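Local coordinates for nucleotidyltransferase-like protein (Exiguobacterium sibiricum, PDB 3C18), which is of unproven function but probably transfers nucleotidyl groups, and carries a C-terminal helix-turn-helix domain, at residues Y226-V230 with E246-L252; G267-Y273 with V284-V289. All blocks are in the same frame, centred on the assembly; numbering follows the deposited sequence. Where two conformers were deposited one is given.

Interaction 1 of 2, residues Y226-V230 with E246-L252; sequences YLFEV and ESRLTEL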
loop_
_atom_site.group_PDB
_atom_site.type_symbol
_atom_site.label_atom_id
_atom_site.label_comp_id
_atom_site.label_asym_id
_atom_site.label_seq_id
_atom_site.Cartn_x
_atom_site.Cartn_y
_atom_site.Cartn_z
ATOM N N TYR A 226 -15.124 -7.347 12.878
ATOM C CA TYR A 226 -14.252 -6.488 13.706
ATOM C C TYR A 226 -14.883 -5.130 13.928
ATOM O O TYR A 226 -14.902 -4.610 15.021
ATOM C CB TYR A 226 -12.882 -6.341 13.060
ATOM C CG TYR A 226 -11.904 -5.508 13.856
ATOM C CD1 TYR A 226 -11.077 -6.087 14.802
ATOM C CD2 TYR A 226 -11.788 -4.167 13.640
ATOM C CE1 TYR A 226 -10.175 -5.343 15.504
ATOM C CE2 TYR A 226 -10.891 -3.402 14.361
ATOM C CZ TYR A 226 -10.092 -4.003 15.282
ATOM O OH TYR A 226 -9.209 -3.237 15.985
ATOM N N LEU A 227 -15.432 -4.568 12.872
ATOM C CA LEU A 227 -16.080 -3.247 12.941
ATOM C C LEU A 227 -17.288 -3.331 13.864
ATOM O O LEU A 227 -17.398 -2.612 14.848
ATOM C CB LEU A 227 -16.498 -2.783 11.524
ATOM C CG LEU A 227 -17.235 -1.441 11.397
ATOM C CD1 LEU A 227 -16.319 -0.289 11.941
ATOM C CD2 LEU A 227 -17.626 -1.150 9.926
ATOM N N PHE A 228 -18.127 -4.327 13.655
ATOM C CA PHE A 228 -19.384 -4.435 14.440
ATOM C C PHE A 228 -19.112 -4.601 15.931
ATOM O O PHE A 228 -19.763 -4.009 16.769
ATOM C CB PHE A 228 -20.248 -5.595 13.970
ATOM C CG PHE A 228 -20.601 -5.525 12.524
ATOM C CD1 PHE A 228 -20.721 -4.298 11.907
ATOM C CD2 PHE A 228 -20.887 -6.676 11.815
ATOM C CE1 PHE A 228 -21.083 -4.214 10.584
ATOM C CE2 PHE A 228 -21.213 -6.605 10.471
ATOM C CZ PHE A 228 -21.312 -5.362 9.865
ATOM N N GLU A 229 -18.077 -5.348 16.239
ATOM C CA GLU A 229 -17.723 -5.620 17.628
ATOM C C GLU A 229 -17.260 -4.333 18.283
ATOM O O GLU A 229 -17.608 -4.053 19.428
ATOM C CB GLU A 229 -16.615 -6.659 17.742
ATOM C CG GLU A 229 -16.202 -6.998 19.184
ATOM N N VAL A 230 -16.462 -3.549 17.566
ATOM C CA VAL A 230 -15.994 -2.260 18.127
ATOM C C VAL A 230 -17.212 -1.350 18.328
ATOM O O VAL A 230 -17.343 -0.659 19.341
ATOM C CB VAL A 230 -14.943 -1.563 17.232
ATOM C CG1 VAL A 230 -14.777 -0.069 17.611
ATOM C CG2 VAL A 230 -13.633 -2.291 17.337
ATOM N N GLU A 246 -11.837 6.715 16.538
ATOM C CA GLU A 246 -11.738 5.561 17.455
ATOM C C GLU A 246 -10.432 4.838 17.184
ATOM O O GLU A 246 -10.154 4.445 16.076
ATOM C CB GLU A 246 -12.921 4.647 17.229
ATOM C CG GLU A 246 -12.989 3.458 18.117
ATOM C CD GLU A 246 -13.135 3.821 19.567
ATOM O OE1 GLU A 246 -13.646 4.929 19.877
ATOM O OE2 GLU A 246 -12.697 3.002 20.388
ATOM N N SER A 247 -9.627 4.658 18.205
ATOM C CA SER A 247 -8.276 4.125 17.987
ATOM C C SER A 247 -8.268 2.724 17.398
ATOM O O SER A 247 -7.460 2.415 16.505
ATOM C CB SER A 247 -7.452 4.203 19.274
ATOM O OG SER A 247 -7.962 3.309 20.219
ATOM N N ARG A 248 -9.224 1.914 17.809
ATOM C CA ARG A 248 -9.252 0.515 17.343
ATOM C C ARG A 248 -9.549 0.391 15.862
ATOM O O ARG A 248 -9.391 -0.696 15.253
ATOM C CB ARG A 248 -10.234 -0.330 18.137
ATOM C CG ARG A 248 -9.829 -0.517 19.597
ATOM C CD ARG A 248 -10.824 -1.393 20.320
ATOM N NE ARG A 248 -10.784 -2.754 19.777
ATOM C CZ ARG A 248 -11.720 -3.678 19.995
ATOM N NH1 ARG A 248 -12.783 -3.378 20.742
ATOM N NH2 ARG A 248 -11.603 -4.896 19.458
ATOM N N LEU A 249 -9.951 1.508 15.274
ATOM C CA LEU A 249 -10.337 1.522 13.829
ATOM C C LEU A 249 -9.318 2.247 12.966
ATOM O O LEU A 249 -9.524 2.513 11.805
ATOM C CB LEU A 249 -11.698 2.170 13.658
ATOM C CG LEU A 249 -12.867 1.428 14.330
ATOM C CD1 LEU A 249 -14.175 2.210 14.190
ATOM C CD2 LEU A 249 -12.961 -0.021 13.756
ATOM N N THR A 250 -8.198 2.564 13.572
ATOM C CA THR A 250 -7.125 3.338 12.915
ATOM C C THR A 250 -6.760 2.799 11.559
ATOM O O THR A 250 -6.637 3.508 10.589
ATOM C CB THR A 250 -5.821 3.315 13.746
ATOM O OG1 THR A 250 -5.992 4.098 14.931
ATOM C CG2 THR A 250 -4.628 3.848 12.928
ATOM N N GLU A 251 -6.551 1.504 11.519
ATOM C CA GLU A 251 -6.096 0.842 10.277
ATOM C C GLU A 251 -7.183 0.791 9.227
ATOM O O GLU A 251 -6.917 0.536 8.063
ATOM C CB GLU A 251 -5.610 -0.576 10.557
ATOM C CG GLU A 251 -4.437 -0.656 11.539
ATOM C CD GLU A 251 -3.168 0.025 10.999
ATOM O OE1 GLU A 251 -2.957 0.058 9.765
ATOM O OE2 GLU A 251 -2.376 0.501 11.829
ATOM N N LEU A 252 -8.412 1.070 9.645
ATOM C CA LEU A 252 -9.543 0.976 8.732
ATOM C C LEU A 252 -10.000 2.336 8.270
ATOM O O LEU A 252 -10.906 2.431 7.464
ATOM C CB LEU A 252 -10.709 0.259 9.401
ATOM C CG LEU A 252 -10.621 -1.259 9.548
ATOM C CD1 LEU A 252 -11.752 -1.771 10.470
ATOM C CD2 LEU A 252 -10.676 -1.895 8.160
#

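Interaction 2 of 2, residues G267-Y273 with V284-V289; sequences GLIRISY and VTYEPV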
loop_
_atom_site.group_PDB
_atom_site.type_symbol
_atom_site.label_atom_id
_atom_site.label_comp_id
_atom_site.label_asym_id
_atom_site.label_seq_id
_atom_site.Cartn_x
_atom_site.Cartn_y
_atom_site.Cartn_z
ATOM N N GLY A 267 -27.941 -4.274 5.045
ATOM C CA GLY A 267 -28.835 -4.295 6.192
ATOM C C GLY A 267 -28.180 -4.553 7.516
ATOM O O GLY A 267 -28.857 -4.800 8.487
ATOM N N LEU A 268 -26.859 -4.438 7.579
ATOM C CA LEU A 268 -26.122 -4.754 8.830
ATOM C C LEU A 268 -25.813 -3.530 9.695
ATOM O O LEU A 268 -25.440 -3.628 10.855
ATOM C CB LEU A 268 -24.820 -5.455 8.486
ATOM C CG LEU A 268 -25.026 -6.845 7.870
ATOM C CD1 LEU A 268 -23.685 -7.396 7.361
ATOM C CD2 LEU A 268 -25.644 -7.755 8.915
ATOM N N ILE A 269 -25.960 -2.372 9.076
ATOM C CA ILE A 269 -25.772 -1.096 9.756
ATOM C C ILE A 269 -26.966 -0.235 9.445
ATOM O O ILE A 269 -27.489 -0.231 8.324
ATOM C CB ILE A 269 -24.450 -0.371 9.361
ATOM C CG1 ILE A 269 -23.252 -0.947 10.118
ATOM C CG2 ILE A 269 -24.517 1.112 9.727
ATOM C CD1 ILE A 269 -21.916 -0.368 9.667
ATOM N N ARG A 270 -27.429 0.458 10.468
ATOM C CA ARG A 270 -28.576 1.350 10.364
ATOM C C ARG A 270 -28.164 2.796 10.338
ATOM O O ARG A 270 -27.522 3.262 11.216
ATOM C CB ARG A 270 -29.535 1.130 11.561
ATOM C CG ARG A 270 -30.811 1.996 11.513
ATOM C CD ARG A 270 -31.885 1.508 12.515
ATOM N NE ARG A 270 -31.264 1.021 13.746
ATOM C CZ ARG A 270 -31.265 -0.253 14.130
ATOM N NH1 ARG A 270 -31.906 -1.171 13.409
ATOM N NH2 ARG A 270 -30.645 -0.598 15.257
ATOM N N ILE A 271 -28.592 3.496 9.309
ATOM C CA ILE A 271 -28.303 4.940 9.158
ATOM C C ILE A 271 -29.453 5.816 9.644
ATOM O O ILE A 271 -30.621 5.592 9.333
ATOM C CB ILE A 271 -27.920 5.298 7.663
ATOM C CG1 ILE A 271 -27.450 6.730 7.575
ATOM C CG2 ILE A 271 -29.075 5.072 6.730
ATOM C CD1 ILE A 271 -26.850 7.103 6.239
ATOM N N SER A 272 -29.105 6.809 10.455
ATOM C CA SER A 272 -30.045 7.768 10.929
ATOM C C SER A 272 -29.431 9.147 11.025
ATOM O O SER A 272 -28.296 9.359 10.714
ATOM C CB SER A 272 -30.598 7.368 12.305
ATOM O OG SER A 272 -29.552 7.263 13.263
ATOM N N TYR A 273 -30.253 10.079 11.424
ATOM C CA TYR A 273 -29.899 11.467 11.425
ATOM C C TYR A 273 -30.361 12.129 12.699
ATOM O O TYR A 273 -31.514 12.019 13.049
ATOM C CB TYR A 273 -30.560 12.129 10.245
ATOM C CG TYR A 273 -30.254 11.472 8.921
ATOM C CD1 TYR A 273 -29.126 11.799 8.213
ATOM C CD2 TYR A 273 -31.091 10.492 8.405
ATOM C CE1 TYR A 273 -28.843 11.194 6.979
ATOM C CE2 TYR A 273 -30.815 9.880 7.203
ATOM C CZ TYR A 273 -29.689 10.243 6.490
ATOM O OH TYR A 273 -29.413 9.636 5.280
ATOM N N VAL A 284 -25.078 12.599 10.791
ATOM C CA VAL A 284 -25.411 11.256 10.366
ATOM C C VAL A 284 -24.836 10.316 11.385
ATOM O O VAL A 284 -23.716 10.514 11.849
ATOM C CB VAL A 284 -24.838 10.938 8.999
ATOM C CG1 VAL A 284 -25.416 9.653 8.489
ATOM C CG2 VAL A 284 -25.122 12.155 8.051
ATOM N N THR A 285 -25.628 9.296 11.745
ATOM C CA THR A 285 -25.227 8.330 12.774
ATOM C C THR A 285 -25.482 6.914 12.292
ATOM O O THR A 285 -26.308 6.674 11.388
ATOM C CB THR A 285 -25.927 8.591 14.136
ATOM O OG1 THR A 285 -27.321 8.318 14.028
ATOM C CG2 THR A 285 -25.762 10.034 14.574
ATOM N N TYR A 286 -24.649 6.031 12.802
ATOM C CA TYR A 286 -24.572 4.642 12.353
ATOM C C TYR A 286 -24.572 3.695 13.515
ATOM O O TYR A 286 -23.941 3.940 14.569
ATOM C CB TYR A 286 -23.294 4.420 11.571
ATOM C CG TYR A 286 -23.113 5.400 10.444
ATOM C CD1 TYR A 286 -23.759 5.233 9.254
ATOM C CD2 TYR A 286 -22.333 6.535 10.608
ATOM C CE1 TYR A 286 -23.600 6.140 8.226
ATOM C CE2 TYR A 286 -22.169 7.444 9.572
ATOM C CZ TYR A 286 -22.810 7.225 8.368
ATOM O OH TYR A 286 -22.689 8.108 7.304
ATOM N N GLU A 287 -25.298 2.602 13.335
ATOM C CA GLU A 287 -25.423 1.633 14.424
ATOM C C GLU A 287 -25.532 0.214 13.864
ATOM O O GLU A 287 -26.262 0.014 12.926
ATOM C CB GLU A 287 -26.694 1.938 15.227
ATOM C CG GLU A 287 -26.730 1.316 16.615
ATOM C CD GLU A 287 -27.974 1.745 17.403
ATOM O OE1 GLU A 287 -28.938 2.240 16.760
ATOM O OE2 GLU A 287 -27.953 1.608 18.657
ATOM N N PRO A 288 -24.813 -0.747 14.445
ATOM C CA PRO A 288 -24.997 -2.104 13.940
ATOM C C PRO A 288 -26.382 -2.624 14.283
ATOM O O PRO A 288 -26.904 -2.403 15.379
ATOM C CB PRO A 288 -23.916 -2.925 14.660
ATOM C CG PRO A 288 -23.172 -1.967 15.539
ATOM C CD PRO A 288 -24.000 -0.715 15.666
ATOM N N VAL A 289 -26.972 -3.274 13.295
ATOM C CA VAL A 289 -28.295 -3.869 13.419
ATOM C C VAL A 289 -28.195 -5.217 14.122
ATOM O O VAL A 289 -27.190 -5.944 14.024
ATOM C CB VAL A 289 -28.969 -4.040 12.039
ATOM C CG1 VAL A 289 -30.207 -4.894 12.137
ATOM C CG2 VAL A 289 -29.306 -2.690 11.478
HETATM O O HOH W 1 -24.833 -5.879 12.486
HETATM O O HOH W 2 -28.132 4.983 13.262
HETATM O O HOH W 3 -30.033 3.802 14.796
#

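Interaction 1 of 2, residues Y226-V230 with E246-L252
Tyr226 and Val230, one turn apart on helix 220-231, meet Arg248, Leu249 and Leu252 of a 3-10 segment that links helix 240-245 to helix 253-265, consistent with the first helix of a winged helix-turn-helix domain packing on the turn between its second and third. The tyrosine can be followed outward from CB. With CG anti to the backbone N (chi1 -178°), the torsion swings the ring out so that its far end reaches the turn. CD2 comes first to Leu252 CD1 at 4.0 Å, then CE2 passes Leu249 CD2 as the two side chains run in opposite directions. At the tip, Tyr226 OH donates to Arg248 O at 2.7 Å, in the carbonyl plane and on a lone pair. Tyrosine suits this place because its flank is apolar while its end satisfies a backbone carbonyl; a phenylalanine here would probably leave the Arg248 carbonyl without its hydroxyl donor. Aliphatic side chains fill the rest: those of Leu227 and Leu249 cross at about a right angle, Leu227 CD1 lying 3.8 Å from Leu249 CD2, and Val230 CG1 meets Leu249 CG tip to tip. Helix 116-142 touches Tyr226 and Leu252 through Ser124. Arg248, partly exposed, bends at chi3, and its NH1 forms a salt bridge with Glu233. Val230 CG2 sits over the centre of this guanidinium, 3.5 Å above its plane.

Interaction 2 of 2, residues G267-Y273 with V284-V289
Arg270 and Val289 bury the most surface here, at the end of a beta hairpin whose strands, 269-275 and 281-288, run antiparallel and form the wing of what is probably a winged helix-turn-helix domain. The arginine's long aliphatic stem suits an exposed strand position: Arg270 CB lies 3.8 Å from Val289 CG2, and the bend at chi3 (36°) brings the guanidinium back so that the same methyl reaches Arg270 NH1 at 3.6 Å. The one methyl thus touches both the root and the tip of the arginine. Glu287, the hydrogen-bonded partner of Arg270, lies alongside and points the same way. Its OE1 comes to the guanidinium edge, making a long salt bridge to Arg270 NH2 at 3.6 Å, with the two planes 83° apart. A water reinforces the pair, accepting from Arg270 NE and donating to OE1. Beneath the charges the backbones lock together, Arg270 N to Glu287 O at 2.8 Å being almost straight at 173°. Val289 N bonds Leu268 O, carrying the pairing one residue past the strands. On the same face as the charges, Ser272 OG and Thr285 OG1 lie 2.6 Å apart, short side chains whose hydroxyls meet across the pair. The other face is largely apolar: Ile271 CD1 packs on Tyr286 CE1 at 3.9 Å. This face turns to helix 253-265, where Ile269 and Ile271 touch Ile264, and to the second subunit, whose His57 bonds Tyr286 OH and whose Arg64 bonds Tyr273 OH. Strand 281-288 lies in the middle of the three-stranded sheet, with Tyr286 also backbone-bonded to Trp238 of strand 238-239.

Both interactions lie in the helix-turn-helix range and follow one another along the chain, their centres about 16 Å apart. Interaction 1 is a buried helix-to-turn contact, carried by Arg248, Val230, Tyr226 and leucines, with a single hydrogen bond across it; interaction 2 is a partly buried strand pairing, held by a ladder of backbone bonds, with charges and waters on one face. Phe228 joins them: although it takes no part in the pairing of 226-230 with 246-252, its CZ packs on Leu268 CB at 3.8 Å and its CE1 on Ile269 CG1. Helix 253-265 serves both, touching Leu227 and Leu252 as well as Ile269 and Tyr286. Only interaction 2 meets the second subunit.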